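Local coordinates for protein ERPC (Borrelia burgdorferi, PDB 4BXM) that is an outer surface lipoprotein that probably recruits the host complement regulator factor H to the spirochaete, helping it to evade complement, at residues F19-V24 / D40-K45; V24-K29 / Y145-E150; G49-L54 / T68-S73; G90-S95 / K113-K118; E103-N108 / L131-K136. All blocks are in the same frame, centred on the assembly; numbering follows the deposited sequence.

Contact 1: F19-V24 / D40-K45; sequences FSEFTV and DLVVRK
Glu-21 and Arg-44 face each other across a beta hairpin whose two arms, strands 21-29 and 35-45, run antiparallel. They form a non-hydrogen-bonded pair with CA atoms 4.3 Å apart, their side chains on one face. From CB, which lies 3.9 Å from the Val-43 O, the glutamate chain runs outward with CG anti to the backbone N (chi1 -170°). CG passes the same carbonyl and the CG1 methyl of Val-42, and CD stays beside that methyl. At the tip, Glu-21 OE2 alone accepts from both Arg-44 NE and Arg-44 NH2, each at 2.8 Å. The guanidinium comes side-on, with OE2 almost in its plane, but both donors reach OE2 from one face of the carboxylate, whose plane is turned 41° from that of the guanidinium. Long charged chains suit this solvent-facing side.

The other side carries Phe-22, Val-43, Val-24 and Leu-41, which are buried, and helix 149-156 packs on it. The branched CB of Val-43 sits over one face of the Phe-22 ring, 3.8 Å from its centroid, a CH-pi contact made alongside. Phe-19 is sandwiched: CE2 of Phe-22 lies above one face and CB of Lys-45 above the opposite one. Lys-45 then leads off to a salt bridge with Glu-76, while its backbone N gives a hydrogen bond of 2.8 Å to Ser-20 O.

Contact 2: V24-K29 / Y145-E150; sequences VKIKNK and YAILLE
With CG1 anti to the backbone N (chi1 -176°) and the chain extended, Ile-26 brings CD1 against Tyr-145, whose own ring carbon CG lies anti to the carbonyl carbon (chi1 -71°). The two meet at 3.6 Å between Ile-26 CD1 and Tyr-145 CD1, the methyl approaching the ring obliquely. CB of Asn-28 reaches the same ring at its CD1 and CE1. Next along, CG1 of Ile-26 lies 3.9 Å from CG1 of Ile-147, and the CG2 methyl of Ile-147 meets CG2 of Val-24, the two side chains crossing at about a right angle. Beta-branched residues fill such a buried strand surface well, since their branches spread close to the backbone.

Lys-27 and Ala-146 form the hydrogen-bonded pair that joins antiparallel strands 21-29 and 142-148: Lys-27 N to Ala-146 O is 2.7 Å. Beyond it the strands part, and a water takes over, giving a bond to Lys-25 O and accepting one from Leu-148 N, the N-cap residue of helix 149-156. The ends of Lys-27 and Tyr-145 find partners in Asp-37 and Glu-103. The seam is therefore mixed: hydrocarbon on the side of Ile-26 and Ile-147, direct backbone N-H...O hydrogen bonds at Lys-27 and Ala-146, and one water keeping two backbone groups satisfied where the strand turns into a helix.

Contact 3: G49-L54 / T68-S73; sequences GIETGL and TATFFS
The carbonyl oxygen of Phe-72 is gripped twice by one residue: Thr-52 N meets it at 2.8 Å, nearly in line with the C=O bond, and Thr-52 OG1 donates to it at 3.0 Å from an angle. This hydroxyl lies between the backbone N and the carbonyl carbon (chi1 64°), a torsion that also carries it over the Phe-72 ring. There OG1 stands 3.4 Å above the ring plane, over the centre. Thr-52 OG1 also lies at the edge of the Phe-71 ring, in its plane. A threonine suits the place: the hydroxyl bonds to the Phe-72 carbonyl while lying over the ring, and the methyl CG2 touches the ring's rim at CE1.

Leu-54 continues the buried side, its CD2 methyl lying 3.8 Å from CD1 of Phe-71. Across the strands, the extended chain of Glu-51 crosses Thr-70 at about a right angle. Glu-51 receives the Thr-70 hydroxyl at OE2, 2.7 Å from OG1 and nearly along the C-O axis.

The second acceptor at the centre is Thr-52 O, which takes Phe-71 N at 2.8 Å and, weakly, Phe-72 N. Two consecutive residues thus oppose Thr-52, a classic beta bulge, set here in the hairpin of strands 50-56 and 67-74.

Contact 4: G90-S95 / K113-K118; sequences GSFKTS and KEIITK
Phe-92 and Ile-115 lie side by side and point the same way from neighbouring strands, with the branched CB of the isoleucine above one ring face. This CH-pi contact measures 3.8 Å from Ile-115 CB to the ring centroid and is offset toward the rim near CZ. The ring leans over because CG sits between the backbone N and the carbonyl carbon (chi1 59°). The CG2 methyl of Thr-117 stands at the ring edge, and Phe-82 of helix 79-88 meets the ring edge-to-face, so a flat aromatic fits well between strand and helix.

Thr-94 crosses Ile-115 at about a right angle, its CG2 methyl 3.8 Å from CG1 of the isoleucine. The Thr-94 hydroxyl OG1 turns instead to Lys-113 O at 2.6 Å, in the carbonyl plane and on a lone pair. The same Lys-113 O also receives Thr-94 N at 3.0 Å, and a water links OG1 to Lys-113 N.

On the other side of the sheet Glu-114, bent at chi2, crosses Lys-93 at about a right angle. Glu-114 OE1 rests 3.2 Å from Lys-93 CB, while OE2 accepts a weak hydrogen bond from Ser-91 OG at 3.4 Å. Antiparallel pairing from Gly-90 to Lys-93 places this contact at the margin of the sheet, strand 90-93 being outermost.

Contact 5: E103-N108 / L131-K136; sequences EQSNAN and LGDKIK
Backbones touch at a single bridge, Glu-103 with Ile-135, secured by Gln-104 N donating to Lys-134 O at 2.9 Å just where the chain enters the weakly bonded helix 104-108. Glu-103 carries the side-chain part. Its extended chain runs past Asp-133 CB to bring Glu-103 OE2 2.8 Å from Asp-133 N, an almost straight bond arriving on the anti side of the carboxylate, 22° out of its plane. This buried acid is well supplied with donors: OE2 also binds the Tyr-97 hydroxyl, and OE1 takes Tyr-100 N, an arrangement likely to stabilise negative charge.

Asp-133 answers in the other direction. With CG anti to the backbone N (chi1 -171°), it points at the first turn of the helix, where OD2 lies 2.9 Å from Ser-105 N in a weak, bent bond and 3.2 Å from Ser-105 CB. A short acidic side chain suits this spot beside the amides of a helix start. Ser-105 OG, for its part, bonds to Tyr-98 O. Gln-104 lies alongside Lys-134, both reaching the same way.

The short helix thus sits over the end of strand 125-134; the axes of helix 104-108 and strand 131-134 are 78° apart, with strand 142-148 next in the sheet and strand 96-97 packing through Tyr-97.

How the contacts relate
All five contacts reach one antiparallel sheet, contact 5 by strand 125-134 alone. Contacts 1 and 2 share Val-24 on strand 21-29, and Leu-41 CD2 of the first meets Ile-147 CD1 of the second at 3.8 Å. Contact 1 is bonded directly to contact 3, Val-42 N lying 2.8 Å from Gly-53 O. Contact 3 leads on to contact 4 through Ser-73 O and Ser-95 N, 2.8 Å apart, and through the rings of Phe-72 and Phe-92. Contact 2 reaches contact 5 by Tyr-145 OH and Glu-103 OE1 at 2.6 Å, and the Tyr-145 ring also touches Phe-71 of contact 3. Contacts 1 and 5, centres about 22 Å apart, lie on opposite sides of the chain's centre.

Contact 1: F19-V24 / D40-K45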
# COMPACT_ATOMS: atom_id res chain seq x y z
N PHE A 19 -13.52 11.30 0.47
CA PHE A 19 -12.75 10.95 -0.70
C PHE A 19 -13.44 9.81 -1.43
O PHE A 19 -14.28 9.05 -0.88
CB PHE A 19 -11.25 10.64 -0.34
CG PHE A 19 -10.97 9.20 0.05
CD1 PHE A 19 -10.66 8.26 -0.90
CD2 PHE A 19 -11.01 8.79 1.40
CE1 PHE A 19 -10.39 6.94 -0.55
CE2 PHE A 19 -10.75 7.49 1.77
CZ PHE A 19 -10.43 6.55 0.79
N SER A 20 -13.07 9.70 -2.67
CA SER A 20 -13.66 8.79 -3.59
C SER A 20 -12.58 7.87 -4.06
O SER A 20 -12.60 6.66 -3.76
CB SER A 20 -14.26 9.56 -4.76
OG SER A 20 -15.00 8.66 -5.51
N GLU A 21 -11.63 8.42 -4.84
CA GLU A 21 -10.51 7.64 -5.33
C GLU A 21 -9.31 8.54 -5.63
O GLU A 21 -9.51 9.59 -6.20
CB GLU A 21 -10.89 6.90 -6.61
CG GLU A 21 -9.86 5.89 -7.05
CD GLU A 21 -10.19 5.11 -8.30
OE1 GLU A 21 -10.11 5.65 -9.38
OE2 GLU A 21 -10.42 3.91 -8.23
N PHE A 22 -8.09 8.15 -5.26
CA PHE A 22 -6.89 8.99 -5.51
C PHE A 22 -5.70 8.05 -5.72
O PHE A 22 -5.77 6.83 -5.42
CB PHE A 22 -6.71 10.01 -4.39
CG PHE A 22 -6.33 9.40 -3.05
CD1 PHE A 22 -5.00 8.99 -2.81
CD2 PHE A 22 -7.27 9.16 -2.10
CE1 PHE A 22 -4.67 8.38 -1.58
CE2 PHE A 22 -6.93 8.59 -0.87
CZ PHE A 22 -5.63 8.18 -0.62
N THR A 23 -4.63 8.61 -6.23
CA THR A 23 -3.52 7.85 -6.70
C THR A 23 -2.30 8.48 -6.07
O THR A 23 -2.18 9.73 -6.02
CB THR A 23 -3.48 7.83 -8.24
OG1 THR A 23 -4.59 7.07 -8.71
CG2 THR A 23 -2.25 7.16 -8.76
N VAL A 24 -1.44 7.63 -5.50
CA VAL A 24 -0.18 8.10 -4.95
C VAL A 24 0.90 7.19 -5.42
O VAL A 24 0.66 6.01 -5.67
CB VAL A 24 -0.15 8.23 -3.38
CG1 VAL A 24 -1.06 9.34 -2.90
CG2 VAL A 24 -0.42 6.89 -2.63
N ASP A 40 2.34 3.15 -8.90
CA ASP A 40 1.24 3.85 -8.30
C ASP A 40 0.41 2.99 -7.35
O ASP A 40 0.11 1.86 -7.67
CB ASP A 40 0.29 4.29 -9.42
CG ASP A 40 0.85 5.49 -10.22
OD1 ASP A 40 1.79 6.17 -9.73
OD2 ASP A 40 0.28 5.78 -11.27
N LEU A 41 -0.04 3.59 -6.25
CA LEU A 41 -1.07 3.01 -5.41
C LEU A 41 -2.35 3.82 -5.58
O LEU A 41 -2.41 5.00 -5.26
CB LEU A 41 -0.65 2.93 -3.92
CG LEU A 41 -1.62 2.17 -3.00
CD1 LEU A 41 -1.55 0.70 -3.23
CD2 LEU A 41 -1.31 2.42 -1.53
N VAL A 42 -3.39 3.13 -6.07
CA VAL A 42 -4.75 3.66 -6.23
C VAL A 42 -5.57 3.29 -4.96
O VAL A 42 -5.67 2.13 -4.66
CB VAL A 42 -5.40 3.05 -7.47
CG1 VAL A 42 -6.80 3.61 -7.72
CG2 VAL A 42 -4.55 3.32 -8.68
N VAL A 43 -6.12 4.29 -4.25
CA VAL A 43 -6.89 4.14 -3.08
C VAL A 43 -8.37 4.51 -3.28
O VAL A 43 -8.64 5.66 -3.66
CB VAL A 43 -6.30 5.03 -1.99
CG1 VAL A 43 -7.06 4.75 -0.69
CG2 VAL A 43 -4.81 4.71 -1.83
N ARG A 44 -9.31 3.55 -3.12
CA ARG A 44 -10.74 3.77 -3.46
C ARG A 44 -11.61 3.50 -2.27
O ARG A 44 -11.55 2.37 -1.69
CB ARG A 44 -11.15 2.79 -4.56
CG ARG A 44 -12.64 2.81 -4.84
CD ARG A 44 -13.06 1.91 -5.98
NE ARG A 44 -12.58 2.41 -7.25
CZ ARG A 44 -13.14 2.20 -8.43
NH1 ARG A 44 -14.26 1.50 -8.54
NH2 ARG A 44 -12.66 2.86 -9.49
N LYS A 45 -12.46 4.47 -1.95
CA LYS A 45 -13.50 4.27 -0.95
C LYS A 45 -14.70 3.48 -1.54
O LYS A 45 -15.34 3.94 -2.50
CB LYS A 45 -13.99 5.59 -0.33
CG LYS A 45 -15.07 5.39 0.74
CD LYS A 45 -14.40 4.94 2.06
CE LYS A 45 -15.44 4.74 3.20
NZ LYS A 45 -16.21 3.47 3.02

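Contact 2: V24-K29 / Y145-E150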
# COMPACT_ATOMS: atom_id res chain seq x y z
N VAL A 24 -1.44 7.63 -5.50
CA VAL A 24 -0.18 8.10 -4.95
C VAL A 24 0.90 7.19 -5.42
O VAL A 24 0.66 6.01 -5.67
CB VAL A 24 -0.15 8.23 -3.38
CG1 VAL A 24 -1.06 9.34 -2.90
CG2 VAL A 24 -0.42 6.89 -2.63
N LYS A 25 2.12 7.74 -5.53
CA LYS A 25 3.30 7.01 -5.90
C LYS A 25 3.72 6.19 -4.69
O LYS A 25 3.63 6.63 -3.53
CB LYS A 25 4.43 7.92 -6.31
CG LYS A 25 4.10 8.70 -7.58
CD LYS A 25 5.29 8.72 -8.50
CE LYS A 25 5.01 9.51 -9.78
NZ LYS A 25 5.40 10.92 -9.52
N ILE A 26 4.17 4.98 -4.97
CA ILE A 26 4.58 4.13 -3.89
C ILE A 26 5.96 3.61 -4.16
O ILE A 26 6.25 3.16 -5.24
CB ILE A 26 3.65 2.97 -3.66
CG1 ILE A 26 4.10 2.16 -2.42
CG2 ILE A 26 3.53 2.08 -4.86
CD1 ILE A 26 3.00 1.22 -1.99
N LYS A 27 6.77 3.69 -3.14
CA LYS A 27 8.15 3.15 -3.21
C LYS A 27 8.30 1.89 -2.38
O LYS A 27 7.65 1.77 -1.30
CB LYS A 27 9.11 4.17 -2.62
CG LYS A 27 9.32 5.42 -3.41
CD LYS A 27 10.10 6.39 -2.51
CE LYS A 27 10.23 7.78 -3.08
NZ LYS A 27 10.89 7.73 -4.41
N ASN A 28 9.13 0.97 -2.83
CA ASN A 28 9.51 -0.17 -2.03
C ASN A 28 11.00 -0.44 -1.80
O ASN A 28 11.87 0.01 -2.51
CB ASN A 28 8.86 -1.44 -2.52
CG ASN A 28 9.49 -1.97 -3.76
OD1 ASN A 28 10.20 -1.28 -4.41
ND2 ASN A 28 9.21 -3.19 -4.07
N LYS A 29 11.24 -1.25 -0.79
CA LYS A 29 12.55 -1.64 -0.39
C LYS A 29 12.60 -3.14 -0.22
O LYS A 29 11.74 -3.75 0.37
CB LYS A 29 12.83 -0.98 0.91
CG LYS A 29 14.21 -1.15 1.41
CD LYS A 29 14.57 0.07 2.20
CE LYS A 29 15.63 -0.24 3.20
NZ LYS A 29 15.05 -0.09 4.52
N TYR A 145 7.44 -0.74 2.42
CA TYR A 145 6.86 0.15 1.45
C TYR A 145 6.94 1.54 2.02
O TYR A 145 6.88 1.71 3.22
CB TYR A 145 5.39 -0.19 1.07
CG TYR A 145 5.25 -1.43 0.25
CD1 TYR A 145 5.38 -1.39 -1.12
CD2 TYR A 145 4.98 -2.64 0.84
CE1 TYR A 145 5.31 -2.54 -1.89
CE2 TYR A 145 4.83 -3.77 0.08
CZ TYR A 145 4.99 -3.73 -1.29
OH TYR A 145 4.94 -4.85 -2.10
N ALA A 146 7.01 2.54 1.14
CA ALA A 146 6.89 3.96 1.55
C ALA A 146 6.13 4.82 0.57
O ALA A 146 6.15 4.62 -0.67
CB ALA A 146 8.26 4.56 1.84
N ILE A 147 5.43 5.77 1.16
CA ILE A 147 4.56 6.68 0.41
C ILE A 147 4.71 8.06 1.00
O ILE A 147 4.61 8.23 2.21
CB ILE A 147 3.04 6.33 0.55
CG1 ILE A 147 2.74 5.01 -0.13
CG2 ILE A 147 2.23 7.44 -0.08
CD1 ILE A 147 1.49 4.27 0.31
N LEU A 148 4.80 9.07 0.17
CA LEU A 148 4.94 10.42 0.70
C LEU A 148 3.82 10.85 1.65
O LEU A 148 2.64 10.79 1.37
CB LEU A 148 5.10 11.43 -0.46
CG LEU A 148 5.65 12.81 -0.14
CD1 LEU A 148 7.08 12.72 0.43
CD2 LEU A 148 5.64 13.63 -1.43
N LEU A 149 4.19 11.32 2.79
CA LEU A 149 3.24 11.63 3.82
C LEU A 149 2.27 12.73 3.43
O LEU A 149 1.07 12.67 3.77
CB LEU A 149 3.97 12.00 5.12
CG LEU A 149 3.04 12.56 6.20
CD1 LEU A 149 1.99 11.56 6.64
CD2 LEU A 149 3.91 12.98 7.35
N GLU A 150 2.78 13.72 2.68
CA GLU A 150 1.93 14.85 2.27
C GLU A 150 0.92 14.47 1.26
O GLU A 150 -0.17 14.94 1.34
CB GLU A 150 2.78 16.01 1.73
CG GLU A 150 3.13 16.94 2.90
CD GLU A 150 1.86 17.50 3.57
OE1 GLU A 150 0.99 17.99 2.82
OE2 GLU A 150 1.73 17.42 4.83
O HOH W 1 4.27 9.04 -2.49

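Contact 3: G49-L54 / T68-S73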
# COMPACT_ATOMS: atom_id res chain seq x y z
N GLY A 49 -15.86 -0.19 3.48
CA GLY A 49 -14.40 -0.04 3.54
C GLY A 49 -13.67 0.60 2.37
O GLY A 49 -14.19 1.47 1.70
N ILE A 50 -12.41 0.20 2.23
CA ILE A 50 -11.42 0.70 1.26
C ILE A 50 -10.71 -0.45 0.52
O ILE A 50 -10.42 -1.47 1.10
CB ILE A 50 -10.35 1.62 1.95
CG1 ILE A 50 -11.02 2.93 2.40
CG2 ILE A 50 -9.25 1.97 0.99
CD1 ILE A 50 -10.24 3.76 3.39
N GLU A 51 -10.53 -0.32 -0.80
CA GLU A 51 -9.67 -1.17 -1.62
C GLU A 51 -8.49 -0.38 -2.18
O GLU A 51 -8.60 0.81 -2.58
CB GLU A 51 -10.45 -1.89 -2.73
CG GLU A 51 -9.57 -2.72 -3.71
CD GLU A 51 -10.36 -3.62 -4.68
OE1 GLU A 51 -11.61 -3.62 -4.61
OE2 GLU A 51 -9.73 -4.38 -5.51
N THR A 52 -7.29 -0.98 -2.17
CA THR A 52 -6.17 -0.38 -2.87
C THR A 52 -5.71 -1.28 -3.95
O THR A 52 -5.73 -2.52 -3.85
CB THR A 52 -4.98 -0.05 -1.94
OG1 THR A 52 -4.41 -1.26 -1.38
CG2 THR A 52 -5.45 0.82 -0.80
N GLY A 53 -5.19 -0.66 -4.99
CA GLY A 53 -4.68 -1.39 -6.11
C GLY A 53 -3.33 -0.82 -6.52
O GLY A 53 -3.01 0.33 -6.31
N LEU A 54 -2.49 -1.69 -7.01
CA LEU A 54 -1.18 -1.31 -7.42
C LEU A 54 -1.04 -1.45 -8.91
O LEU A 54 -1.40 -2.47 -9.46
CB LEU A 54 -0.17 -2.21 -6.71
CG LEU A 54 1.34 -2.13 -7.00
CD1 LEU A 54 1.94 -0.87 -6.40
CD2 LEU A 54 2.06 -3.34 -6.33
N THR A 68 -1.26 -4.63 -12.88
CA THR A 68 -2.39 -4.01 -12.18
C THR A 68 -3.20 -5.03 -11.37
O THR A 68 -3.75 -5.95 -11.95
CB THR A 68 -3.36 -3.34 -13.18
OG1 THR A 68 -2.73 -2.26 -13.81
CG2 THR A 68 -4.61 -2.74 -12.45
N ALA A 69 -3.34 -4.83 -10.06
CA ALA A 69 -4.04 -5.77 -9.19
C ALA A 69 -4.32 -5.13 -7.85
O ALA A 69 -3.63 -4.19 -7.45
CB ALA A 69 -3.28 -7.08 -9.02
N THR A 70 -5.38 -5.60 -7.19
CA THR A 70 -5.59 -5.36 -5.78
C THR A 70 -4.29 -5.59 -5.02
O THR A 70 -3.60 -6.57 -5.25
CB THR A 70 -6.65 -6.31 -5.20
OG1 THR A 70 -7.78 -6.20 -6.04
CG2 THR A 70 -7.15 -5.79 -3.83
N PHE A 71 -3.97 -4.63 -4.17
CA PHE A 71 -2.84 -4.66 -3.28
C PHE A 71 -3.29 -5.12 -1.90
O PHE A 71 -2.77 -6.06 -1.38
CB PHE A 71 -2.25 -3.25 -3.20
CG PHE A 71 -0.94 -3.14 -2.48
CD1 PHE A 71 0.22 -3.69 -3.02
CD2 PHE A 71 -0.82 -2.34 -1.38
CE1 PHE A 71 1.47 -3.56 -2.38
CE2 PHE A 71 0.41 -2.15 -0.73
CZ PHE A 71 1.55 -2.81 -1.21
N PHE A 72 -4.26 -4.43 -1.33
CA PHE A 72 -4.98 -4.89 -0.14
C PHE A 72 -6.32 -4.24 -0.02
O PHE A 72 -6.57 -3.18 -0.66
CB PHE A 72 -4.18 -4.66 1.17
CG PHE A 72 -3.87 -3.20 1.54
CD1 PHE A 72 -4.86 -2.35 2.02
CD2 PHE A 72 -2.59 -2.73 1.51
CE1 PHE A 72 -4.56 -1.05 2.32
CE2 PHE A 72 -2.25 -1.46 1.89
CZ PHE A 72 -3.23 -0.62 2.33
N SER A 73 -7.13 -4.78 0.88
CA SER A 73 -8.39 -4.15 1.15
C SER A 73 -8.71 -4.25 2.62
O SER A 73 -8.13 -5.06 3.36
CB SER A 73 -9.48 -4.79 0.22
OG SER A 73 -9.63 -6.09 0.66

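Contact 4: G90-S95 / K113-K118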
# COMPACT_ATOMS: atom_id res chain seq x y z
N GLY A 90 0.38 4.42 12.91
CA GLY A 90 -0.60 3.64 13.71
C GLY A 90 -0.74 2.25 13.15
O GLY A 90 0.19 1.74 12.57
N SER A 91 -1.96 1.67 13.19
CA SER A 91 -2.11 0.31 12.68
C SER A 91 -3.56 0.13 12.18
O SER A 91 -4.48 0.83 12.60
CB SER A 91 -1.71 -0.75 13.74
OG SER A 91 -2.67 -0.69 14.79
N PHE A 92 -3.73 -0.76 11.21
CA PHE A 92 -5.07 -1.17 10.77
C PHE A 92 -4.98 -2.62 10.31
O PHE A 92 -3.91 -3.13 9.90
CB PHE A 92 -5.66 -0.24 9.67
CG PHE A 92 -4.80 -0.18 8.45
CD1 PHE A 92 -3.68 0.63 8.43
CD2 PHE A 92 -5.05 -1.03 7.37
CE1 PHE A 92 -2.88 0.66 7.31
CE2 PHE A 92 -4.20 -1.04 6.28
CZ PHE A 92 -3.13 -0.18 6.25
N LYS A 93 -6.13 -3.27 10.34
CA LYS A 93 -6.29 -4.62 9.81
C LYS A 93 -6.86 -4.63 8.39
O LYS A 93 -7.95 -4.15 8.15
CB LYS A 93 -7.17 -5.44 10.77
CG LYS A 93 -6.85 -6.94 10.73
CD LYS A 93 -7.92 -7.74 11.46
CE LYS A 93 -9.15 -7.93 10.56
NZ LYS A 93 -10.40 -8.26 11.33
N THR A 94 -6.16 -5.29 7.47
CA THR A 94 -6.72 -5.60 6.18
C THR A 94 -7.61 -6.85 6.23
O THR A 94 -7.40 -7.72 7.09
CB THR A 94 -5.56 -5.79 5.20
OG1 THR A 94 -4.65 -6.84 5.62
CG2 THR A 94 -4.77 -4.48 5.20
N SER A 95 -8.57 -6.96 5.32
CA SER A 95 -9.40 -8.16 5.16
C SER A 95 -8.62 -9.07 4.24
O SER A 95 -8.44 -10.29 4.47
CB SER A 95 -10.75 -7.79 4.55
OG SER A 95 -10.52 -6.83 3.52
N LYS A 113 -4.43 -9.55 7.86
CA LYS A 113 -3.03 -9.12 8.20
C LYS A 113 -3.06 -7.66 8.67
O LYS A 113 -3.68 -6.79 8.04
CB LYS A 113 -2.15 -9.24 7.03
CG LYS A 113 -0.79 -8.58 7.12
CD LYS A 113 -0.09 -8.75 5.78
CE LYS A 113 1.29 -8.11 5.74
NZ LYS A 113 2.04 -8.62 6.92
N GLU A 114 -2.43 -7.41 9.77
CA GLU A 114 -2.34 -6.15 10.44
C GLU A 114 -1.20 -5.40 9.74
O GLU A 114 -0.13 -5.94 9.55
CB GLU A 114 -2.02 -6.41 11.93
CG GLU A 114 -2.23 -5.20 12.91
CD GLU A 114 -3.70 -4.70 13.01
OE1 GLU A 114 -4.67 -5.51 12.83
OE2 GLU A 114 -3.93 -3.47 13.27
N ILE A 115 -1.46 -4.17 9.38
CA ILE A 115 -0.43 -3.26 8.83
C ILE A 115 -0.04 -2.21 9.86
O ILE A 115 -0.90 -1.50 10.37
CB ILE A 115 -0.95 -2.56 7.56
CG1 ILE A 115 -1.30 -3.56 6.48
CG2 ILE A 115 0.07 -1.60 6.96
CD1 ILE A 115 -0.21 -4.48 6.09
N ILE A 116 1.25 -2.12 10.16
CA ILE A 116 1.78 -1.15 11.10
C ILE A 116 2.51 -0.05 10.33
O ILE A 116 3.35 -0.34 9.54
CB ILE A 116 2.66 -1.81 12.17
CG1 ILE A 116 1.71 -2.63 13.10
CG2 ILE A 116 3.32 -0.75 13.02
CD1 ILE A 116 2.46 -3.44 14.14
N THR A 117 2.10 1.20 10.54
CA THR A 117 2.69 2.34 9.81
C THR A 117 3.49 3.21 10.77
O THR A 117 3.23 3.22 11.97
CB THR A 117 1.64 3.24 9.12
OG1 THR A 117 0.84 3.86 10.08
CG2 THR A 117 0.71 2.45 8.12
N LYS A 118 4.48 3.88 10.21
CA LYS A 118 5.44 4.70 10.93
C LYS A 118 5.69 5.91 10.00
O LYS A 118 5.78 5.75 8.79
CB LYS A 118 6.83 3.98 11.12
CG LYS A 118 6.84 2.60 11.79
CD LYS A 118 8.25 2.06 11.96
CE LYS A 118 8.27 0.55 12.11
NZ LYS A 118 9.55 0.04 12.70
O HOH W 2 -5.32 -9.35 5.21

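Contact 5: E103-N108 / L131-K136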
# COMPACT_ATOMS: atom_id res chain seq x y z
N GLU A 103 6.10 -11.10 -3.14
CA GLU A 103 5.60 -11.51 -1.83
C GLU A 103 4.90 -12.84 -1.91
O GLU A 103 4.17 -13.17 -2.89
CB GLU A 103 4.67 -10.45 -1.24
CG GLU A 103 5.46 -9.35 -0.59
CD GLU A 103 4.64 -8.09 -0.44
OE1 GLU A 103 4.64 -7.33 -1.42
OE2 GLU A 103 4.03 -7.87 0.68
N GLN A 104 5.07 -13.57 -0.81
CA GLN A 104 4.46 -14.87 -0.70
C GLN A 104 2.96 -14.77 -0.88
O GLN A 104 2.35 -15.66 -1.35
CB GLN A 104 4.77 -15.38 0.68
CG GLN A 104 4.34 -16.78 0.89
CD GLN A 104 4.88 -17.27 2.17
OE1 GLN A 104 5.99 -16.90 2.60
NE2 GLN A 104 4.08 -18.09 2.83
N SER A 105 2.36 -13.70 -0.37
CA SER A 105 0.94 -13.45 -0.45
C SER A 105 0.40 -13.18 -1.86
O SER A 105 -0.80 -13.20 -2.08
CB SER A 105 0.59 -12.23 0.44
OG SER A 105 1.38 -11.12 0.11
N ASN A 106 1.27 -12.83 -2.80
CA ASN A 106 0.79 -12.32 -4.05
C ASN A 106 -0.06 -13.32 -4.78
O ASN A 106 -1.13 -12.97 -5.26
CB ASN A 106 1.92 -11.88 -4.97
CG ASN A 106 1.41 -11.02 -6.08
OD1 ASN A 106 1.05 -9.83 -5.91
ND2 ASN A 106 1.40 -11.57 -7.21
N ALA A 107 0.34 -14.58 -4.77
CA ALA A 107 -0.48 -15.60 -5.45
C ALA A 107 -1.85 -15.78 -4.75
O ALA A 107 -2.89 -15.75 -5.40
CB ALA A 107 0.32 -16.93 -5.57
N ASN A 108 -1.90 -15.95 -3.44
CA ASN A 108 -3.13 -16.52 -2.86
C ASN A 108 -3.80 -15.69 -1.79
O ASN A 108 -4.90 -16.03 -1.31
CB ASN A 108 -2.87 -17.91 -2.32
CG ASN A 108 -2.59 -18.94 -3.42
OD1 ASN A 108 -1.87 -19.90 -3.19
ND2 ASN A 108 -3.16 -18.74 -4.59
N LEU A 131 5.69 -2.37 6.65
CA LEU A 131 6.06 -3.67 6.13
C LEU A 131 4.88 -4.46 5.46
O LEU A 131 3.72 -4.42 5.90
CB LEU A 131 6.60 -4.52 7.30
CG LEU A 131 7.84 -4.14 8.10
CD1 LEU A 131 8.02 -5.15 9.28
CD2 LEU A 131 9.15 -4.11 7.31
N GLY A 132 5.21 -5.15 4.37
CA GLY A 132 4.35 -6.10 3.76
C GLY A 132 4.63 -7.50 4.25
O GLY A 132 4.84 -7.73 5.42
N ASP A 133 4.50 -8.46 3.36
CA ASP A 133 4.64 -9.86 3.71
C ASP A 133 6.11 -10.29 3.45
O ASP A 133 6.89 -9.53 2.81
CB ASP A 133 3.68 -10.62 2.82
CG ASP A 133 3.53 -12.05 3.17
OD1 ASP A 133 3.86 -12.42 4.28
OD2 ASP A 133 3.14 -12.81 2.28
N LYS A 134 6.45 -11.54 3.85
CA LYS A 134 7.71 -12.16 3.48
C LYS A 134 7.88 -12.35 2.00
O LYS A 134 6.91 -12.72 1.29
CB LYS A 134 7.80 -13.57 4.07
CG LYS A 134 7.76 -13.59 5.59
CD LYS A 134 7.23 -14.92 6.09
CE LYS A 134 7.50 -15.06 7.58
NZ LYS A 134 6.82 -16.27 8.12
N ILE A 135 9.15 -12.24 1.56
CA ILE A 135 9.57 -12.59 0.19
C ILE A 135 9.36 -14.08 -0.11
O ILE A 135 9.61 -14.93 0.74
CB ILE A 135 11.03 -12.17 -0.15
CG1 ILE A 135 11.35 -10.74 0.37
CG2 ILE A 135 11.30 -12.22 -1.65
CD1 ILE A 135 10.39 -9.66 -0.06
N LYS A 136 8.88 -14.35 -1.32
CA LYS A 136 8.25 -15.59 -1.70
C LYS A 136 9.11 -16.75 -1.24
O LYS A 136 8.64 -17.70 -0.56
CB LYS A 136 8.10 -15.64 -3.23
CG LYS A 136 6.85 -16.34 -3.75
CD LYS A 136 6.73 -16.15 -5.26
CE LYS A 136 5.29 -16.23 -5.79
NZ LYS A 136 4.46 -14.97 -5.69